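Local atomic coordinates of calcium uptake protein 2, mitochondrial (Homo sapiens, PDB entry 6LB7), a protein that binds calcium through an EF-hand and probably acts as a calcium-sensing regulator of mitochondrial calcium uptake. Residues Y87-T92 with R119-L124; S99-A104 with F179-Q184. One frame throughout, in Å; residues are numbered along the deposited sequence.

How the contacts relate
Contacts 1 and 2 lie side by side in one helical lobe, their centres about 13 Å apart. The segments alternate along the chain: 87-92, 99-104, 119-124, 179-184. Helices 84-94 and 99-108 are consecutive, and each gives one segment. Helices 99-108 and 118-129 flank the calcium loop, so each contact holds one helix of the EF-hand. Contact 1 sets the outgoing helix against helix 84-94. Contact 2 sets the incoming helix against helix 173-196. The two meet directly, with Phe89 CE1 lying 3.9 Å from Met180 CE. Both helices of the calcium-binding unit thus pack into a shared apolar core.

Contact 1: Y87-T92 with R119-L124; sequences YLFLLT and REFFKL. With CA (calcium ion), chain F.
Phe89 reaches out from helix 84-94 and meets Phe121 and Leu124 of helix 118-129. Its CG stands anti to the backbone N (chi1 176°), which carries the ring across to the other helix. CB starts the contact at the margin, 4.2 Å from Leu124 CD1. CG comes a little nearer to the same methyl. The approach is tightest at Phe89 CD2, 3.8 Å from Leu124 CD1. This methyl comes in obliquely. Farther out, Phe89 CE1 lies 4.1 Å from Phe121 CE1. There Phe121 brings its edge over one face of the Phe89 ring, displaced toward the rim. The ring planes stand at 89° and the centroids are 5.7 Å apart, a T-shaped pair. Phe89 is thus the face and Phe121 the edge. Beyond this pair, Phe89 also packs on Phe176 and Met180 of helix 173-196. Leu124 has a further neighbour in an aromatic side chain of another protein chain. On its own helix, Thr92 OG1 donates a 2.8 Å hydrogen bond to Phe89 O, a partner for the hydroxyl within the turn.

One residue before Phe121, Glu120 closes the calcium loop. Its OE1 and OE2 each bind the calcium ion at 2.4 Å, a bidentate grip. Water 1 completes the seven ligand atoms together with Asp109, Asp111, Asn113 and Met115, the last through its backbone O. The Glu117 N hydrogen bond to Glu120 OE1 steadies the carboxylate. Glu120 turns to the metal, while Phe121 and Leu124 turn to the core. The carboxylate is held by metal bonds, whereas the contact between these segments is apolar, made by ring and methyl surfaces.

Contact 2: S99-A104 with F179-Q184; sequences SGFHVA and FMENLQ
The Phe101 ring meets Met180, Glu181 and Gln184 on helix 173-196. Met180 CB sits 3.7 Å from the Phe101 ring centroid and only 8° off the ring normal, a CH-pi contact over the middle of one face. At the ring edge, Glu181 CG lies near the plane, 3.7 Å from Phe101 CE2. The Gln184 side chain runs to meet Phe101 head-on and sets its amide at the ring edge, NE2 3.6 Å from Phe101 CZ. The amide is turned 71° from the ring plane, so the two do not stack.

The second shell fixes these partners. Met180 bends at its second torsion, which takes its sulfur away from Phe101 and lets the end of the chain pack against Ile93. Gln184 NE2 gives hydrogen bonds to Lys96 O and Ile93 O, so its amide holds the last turn of helix 84-94 and the link that follows. Glu181 OE1 forms a salt bridge with Arg177 and a hydrogen bond with His98, which also meets the Phe101 ring. An alanine in place of Phe101 would probably leave Met180 CB without its aromatic face and open a gap between the two helices.

The axes of the two segments approach to 10.8 Å, with their directions 133° apart. Helix 99-108 leads into the calcium loop. Helix 173-196 follows strand 171-172, which pairs antiparallel with strand 115-116 of that loop. This topology is consistent with a paired EF-hand lobe, the incoming helix of one hand packed on the outgoing helix of its partner.

Contact 1: Y87-T92 with R119-L124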
loop_
_atom_site.group_PDB
_atom_site.type_symbol
_atom_site.label_atom_id
_atom_site.label_comp_id
_atom_site.label_asym_id
_atom_site.label_seq_id
_atom_site.Cartn_x
_atom_site.Cartn_y
_atom_site.Cartn_z
ATOM N N TYR B 87 -14.162 -17.492 -7.602
ATOM C CA TYR B 87 -13.976 -16.514 -8.680
ATOM C C TYR B 87 -13.339 -15.220 -8.160
ATOM O O TYR B 87 -12.351 -14.732 -8.719
ATOM C CB TYR B 87 -15.341 -16.266 -9.354
ATOM C CG TYR B 87 -15.474 -15.018 -10.203
ATOM C CD1 TYR B 87 -16.194 -13.916 -9.745
ATOM C CD2 TYR B 87 -14.901 -14.946 -11.477
ATOM C CE1 TYR B 87 -16.329 -12.764 -10.541
ATOM C CE2 TYR B 87 -15.017 -13.794 -12.266
ATOM C CZ TYR B 87 -15.731 -12.718 -11.794
ATOM O OH TYR B 87 -15.863 -11.596 -12.574
ATOM N N LEU B 88 -13.860 -14.671 -7.058
ATOM C CA LEU B 88 -13.268 -13.458 -6.490
ATOM C C LEU B 88 -11.839 -13.697 -6.012
ATOM O O LEU B 88 -10.970 -12.833 -6.171
ATOM C CB LEU B 88 -14.120 -12.941 -5.331
ATOM C CG LEU B 88 -15.561 -12.502 -5.605
ATOM C CD1 LEU B 88 -16.111 -11.860 -4.334
ATOM C CD2 LEU B 88 -15.609 -11.534 -6.798
ATOM N N PHE B 89 -11.581 -14.857 -5.412
ATOM C CA PHE B 89 -10.231 -15.172 -4.963
ATOM C C PHE B 89 -9.248 -15.218 -6.130
ATOM O O PHE B 89 -8.156 -14.637 -6.065
ATOM C CB PHE B 89 -10.234 -16.500 -4.206
ATOM C CG PHE B 89 -8.869 -16.948 -3.803
ATOM C CD1 PHE B 89 -8.273 -18.030 -4.422
ATOM C CD2 PHE B 89 -8.163 -16.250 -2.835
ATOM C CE1 PHE B 89 -6.999 -18.426 -4.051
ATOM C CE2 PHE B 89 -6.897 -16.635 -2.475
ATOM C CZ PHE B 89 -6.317 -17.723 -3.082
ATOM N N LEU B 90 -9.622 -15.917 -7.207
ATOM C CA LEU B 90 -8.766 -16.000 -8.387
ATOM C C LEU B 90 -8.547 -14.624 -9.005
ATOM O O LEU B 90 -7.444 -14.307 -9.456
ATOM C CB LEU B 90 -9.384 -16.953 -9.408
ATOM C CG LEU B 90 -9.513 -18.419 -8.984
ATOM C CD1 LEU B 90 -10.438 -19.152 -9.913
ATOM C CD2 LEU B 90 -8.134 -19.130 -8.933
ATOM N N LEU B 91 -9.571 -13.770 -8.990
ATOM C CA LEU B 91 -9.397 -12.449 -9.575
ATOM C C LEU B 91 -8.396 -11.630 -8.773
ATOM O O LEU B 91 -7.576 -10.917 -9.353
ATOM C CB LEU B 91 -10.741 -11.709 -9.668
ATOM C CG LEU B 91 -11.789 -12.054 -10.728
ATOM C CD1 LEU B 91 -12.922 -11.026 -10.606
ATOM C CD2 LEU B 91 -11.213 -12.031 -12.137
ATOM N N THR B 92 -8.441 -11.711 -7.436
ATOM C CA THR B 92 -7.462 -10.934 -6.668
ATOM C C THR B 92 -6.044 -11.404 -6.958
ATOM O O THR B 92 -5.111 -10.590 -7.001
ATOM C CB THR B 92 -7.741 -10.999 -5.157
ATOM O OG1 THR B 92 -7.536 -12.322 -4.658
ATOM C CG2 THR B 92 -9.159 -10.582 -4.845
ATOM N N ARG B 119 -10.632 -26.233 5.910
ATOM C CA ARG B 119 -11.381 -25.416 6.866
ATOM C C ARG B 119 -10.940 -23.960 6.819
ATOM O O ARG B 119 -11.761 -23.047 6.973
ATOM C CB ARG B 119 -11.200 -25.976 8.281
ATOM C CG ARG B 119 -11.338 -24.941 9.394
ATOM C CD ARG B 119 -10.966 -25.512 10.782
ATOM N NE ARG B 119 -9.633 -26.110 10.788
ATOM C CZ ARG B 119 -9.400 -27.413 10.672
ATOM N NH1 ARG B 119 -10.410 -28.257 10.546
ATOM N NH2 ARG B 119 -8.159 -27.876 10.674
ATOM N N GLU B 120 -9.646 -23.721 6.607
ATOM C CA GLU B 120 -9.157 -22.353 6.489
ATOM C C GLU B 120 -9.570 -21.721 5.160
ATOM O O GLU B 120 -9.876 -20.526 5.106
ATOM C CB GLU B 120 -7.641 -22.339 6.631
ATOM C CG GLU B 120 -7.192 -22.701 8.056
ATOM C CD GLU B 120 -5.693 -22.868 8.146
ATOM O OE1 GLU B 120 -5.114 -23.493 7.229
ATOM O OE2 GLU B 120 -5.104 -22.381 9.131
ATOM N N PHE B 121 -9.562 -22.497 4.077
ATOM C CA PHE B 121 -10.007 -21.962 2.792
ATOM C C PHE B 121 -11.483 -21.614 2.846
ATOM O O PHE B 121 -11.929 -20.666 2.193
ATOM C CB PHE B 121 -9.731 -22.980 1.689
ATOM C CG PHE B 121 -9.807 -22.426 0.297
ATOM C CD1 PHE B 121 -8.860 -21.517 -0.155
ATOM C CD2 PHE B 121 -10.814 -22.838 -0.573
ATOM C CE1 PHE B 121 -8.913 -21.020 -1.454
ATOM C CE2 PHE B 121 -10.880 -22.341 -1.875
ATOM C CZ PHE B 121 -9.925 -21.437 -2.315
ATOM N N PHE B 122 -12.249 -22.354 3.651
ATOM C CA PHE B 122 -13.679 -22.132 3.775
ATOM C C PHE B 122 -14.003 -20.784 4.402
ATOM O O PHE B 122 -15.135 -20.313 4.289
ATOM C CB PHE B 122 -14.301 -23.275 4.597
ATOM C CG PHE B 122 -15.798 -23.261 4.599
ATOM C CD1 PHE B 122 -16.506 -23.686 3.484
ATOM C CD2 PHE B 122 -16.500 -22.814 5.704
ATOM C CE1 PHE B 122 -17.891 -23.673 3.467
ATOM C CE2 PHE B 122 -17.889 -22.796 5.701
ATOM C CZ PHE B 122 -18.586 -23.227 4.579
ATOM N N LYS B 123 -13.035 -20.150 5.054
ATOM C CA LYS B 123 -13.263 -18.815 5.588
ATOM C C LYS B 123 -13.675 -17.829 4.498
ATOM O O LYS B 123 -14.464 -16.912 4.762
ATOM C CB LYS B 123 -12.000 -18.324 6.296
ATOM C CG LYS B 123 -12.146 -16.953 6.959
ATOM C CD LYS B 123 -10.813 -16.469 7.530
ATOM C CE LYS B 123 -9.817 -16.132 6.418
ATOM N NZ LYS B 123 -8.388 -16.113 6.884
ATOM N N LEU B 124 -13.150 -17.983 3.276
ATOM C CA LEU B 124 -13.540 -17.066 2.202
ATOM C C LEU B 124 -15.038 -17.164 1.922
ATOM O O LEU B 124 -15.721 -16.142 1.769
ATOM C CB LEU B 124 -12.727 -17.355 0.934
ATOM C CG LEU B 124 -11.193 -17.292 1.086
ATOM C CD1 LEU B 124 -10.472 -17.647 -0.209
ATOM C CD2 LEU B 124 -10.726 -15.930 1.601
HETATM CA CA CA F . -3.219 -23.782 8.605
HETATM O O HOH W 1 -4.454 -25.910 9.492
#

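Contact 2: S99-A104 with F179-Q184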
loop_
_atom_site.group_PDB
_atom_site.type_symbol
_atom_site.label_atom_id
_atom_site.label_comp_id
_atom_site.label_asym_id
_atom_site.label_seq_id
_atom_site.Cartn_x
_atom_site.Cartn_y
_atom_site.Cartn_z
ATOM N N SER B 99 5.453 -10.934 -4.917
ATOM C CA SER B 99 5.582 -10.736 -3.473
ATOM C C SER B 99 4.252 -10.813 -2.732
ATOM O O SER B 99 4.244 -11.035 -1.519
ATOM C CB SER B 99 6.230 -9.389 -3.188
ATOM O OG SER B 99 5.476 -8.339 -3.765
ATOM N N GLY B 100 3.131 -10.632 -3.419
ATOM C CA GLY B 100 1.859 -10.774 -2.743
ATOM C C GLY B 100 1.389 -12.191 -2.523
ATOM O O GLY B 100 0.433 -12.390 -1.762
ATOM N N PHE B 101 2.025 -13.184 -3.157
ATOM C CA PHE B 101 1.545 -14.557 -3.021
ATOM C C PHE B 101 1.719 -15.070 -1.598
ATOM O O PHE B 101 0.817 -15.717 -1.058
ATOM C CB PHE B 101 2.264 -15.497 -3.999
ATOM C CG PHE B 101 1.956 -15.220 -5.448
ATOM C CD1 PHE B 101 0.936 -14.338 -5.809
ATOM C CD2 PHE B 101 2.684 -15.836 -6.452
ATOM C CE1 PHE B 101 0.663 -14.070 -7.144
ATOM C CE2 PHE B 101 2.408 -15.576 -7.798
ATOM C CZ PHE B 101 1.405 -14.687 -8.136
ATOM N N HIS B 102 2.873 -14.798 -0.973
ATOM C CA HIS B 102 3.093 -15.335 0.371
ATOM C C HIS B 102 2.163 -14.667 1.380
ATOM O O HIS B 102 1.660 -15.316 2.306
ATOM C CB HIS B 102 4.561 -15.168 0.786
ATOM C CG HIS B 102 4.939 -15.992 1.978
ATOM N ND1 HIS B 102 5.457 -15.446 3.132
ATOM C CD2 HIS B 102 4.831 -17.324 2.209
ATOM C CE1 HIS B 102 5.671 -16.407 4.015
ATOM N NE2 HIS B 102 5.298 -17.555 3.479
ATOM N N VAL B 103 1.930 -13.371 1.203
ATOM C CA VAL B 103 0.939 -12.634 1.987
ATOM C C VAL B 103 -0.431 -13.287 1.869
ATOM O O VAL B 103 -1.112 -13.520 2.872
ATOM C CB VAL B 103 0.900 -11.169 1.522
ATOM C CG1 VAL B 103 -0.332 -10.460 2.045
ATOM C CG2 VAL B 103 2.186 -10.455 1.927
ATOM N N ALA B 104 -0.863 -13.584 0.641
ATOM C CA ALA B 104 -2.164 -14.229 0.476
ATOM C C ALA B 104 -2.190 -15.582 1.173
ATOM O O ALA B 104 -3.202 -15.959 1.773
ATOM C CB ALA B 104 -2.497 -14.397 -1.008
ATOM N N PHE B 179 0.778 -22.697 -8.151
ATOM C CA PHE B 179 -0.543 -22.555 -8.748
ATOM C C PHE B 179 -0.833 -21.099 -9.131
ATOM O O PHE B 179 -1.348 -20.834 -10.221
ATOM C CB PHE B 179 -1.609 -23.074 -7.786
ATOM C CG PHE B 179 -2.987 -23.121 -8.390
ATOM C CD1 PHE B 179 -3.846 -22.034 -8.278
ATOM C CD2 PHE B 179 -3.406 -24.232 -9.095
ATOM C CE1 PHE B 179 -5.106 -22.060 -8.847
ATOM C CE2 PHE B 179 -4.667 -24.272 -9.655
ATOM C CZ PHE B 179 -5.512 -23.174 -9.531
ATOM N N MET B 180 -0.500 -20.147 -8.251
ATOM C CA MET B 180 -0.746 -18.733 -8.541
ATOM C C MET B 180 0.161 -18.217 -9.657
ATOM O O MET B 180 -0.286 -17.459 -10.521
ATOM C CB MET B 180 -0.551 -17.894 -7.277
ATOM C CG MET B 180 -1.428 -18.339 -6.113
ATOM S SD MET B 180 -3.159 -18.613 -6.587
ATOM C CE MET B 180 -3.636 -19.888 -5.421
ATOM N N GLU B 181 1.450 -18.580 -9.636
ATOM C CA GLU B 181 2.317 -18.262 -10.770
ATOM C C GLU B 181 1.743 -18.829 -12.064
ATOM O O GLU B 181 1.760 -18.170 -13.103
ATOM C CB GLU B 181 3.728 -18.826 -10.550
ATOM C CG GLU B 181 4.549 -18.196 -9.405
ATOM C CD GLU B 181 5.783 -19.043 -9.035
ATOM O OE1 GLU B 181 6.652 -18.558 -8.267
ATOM O OE2 GLU B 181 5.867 -20.207 -9.491
ATOM N N ASN B 182 1.256 -20.070 -12.019
ATOM C CA ASN B 182 0.757 -20.713 -13.225
ATOM C C ASN B 182 -0.573 -20.116 -13.675
ATOM O O ASN B 182 -0.870 -20.111 -14.876
ATOM C CB ASN B 182 0.622 -22.216 -12.990
ATOM C CG ASN B 182 1.977 -22.958 -13.110
ATOM O OD1 ASN B 182 2.890 -22.490 -13.782
ATOM N ND2 ASN B 182 2.090 -24.110 -12.450
ATOM N N LEU B 183 -1.399 -19.657 -12.734
ATOM C CA LEU B 183 -2.623 -18.941 -13.102
ATOM C C LEU B 183 -2.297 -17.675 -13.886
ATOM O O LEU B 183 -2.844 -17.449 -14.977
ATOM C CB LEU B 183 -3.433 -18.610 -11.845
ATOM C CG LEU B 183 -4.597 -17.640 -12.028
ATOM C CD1 LEU B 183 -5.693 -18.310 -12.860
ATOM C CD2 LEU B 183 -5.123 -17.174 -10.675
ATOM N N GLN B 184 -1.396 -16.840 -13.352
ATOM C CA GLN B 184 -0.983 -15.639 -14.083
ATOM C C GLN B 184 -0.368 -16.002 -15.436
ATOM O O GLN B 184 -0.709 -15.407 -16.464
ATOM C CB GLN B 184 -0.010 -14.810 -13.245
ATOM C CG GLN B 184 -0.577 -14.277 -11.933
ATOM C CD GLN B 184 0.331 -13.252 -11.291
ATOM O OE1 GLN B 184 1.516 -13.180 -11.610
ATOM N NE2 GLN B 184 -0.225 -12.438 -10.387
#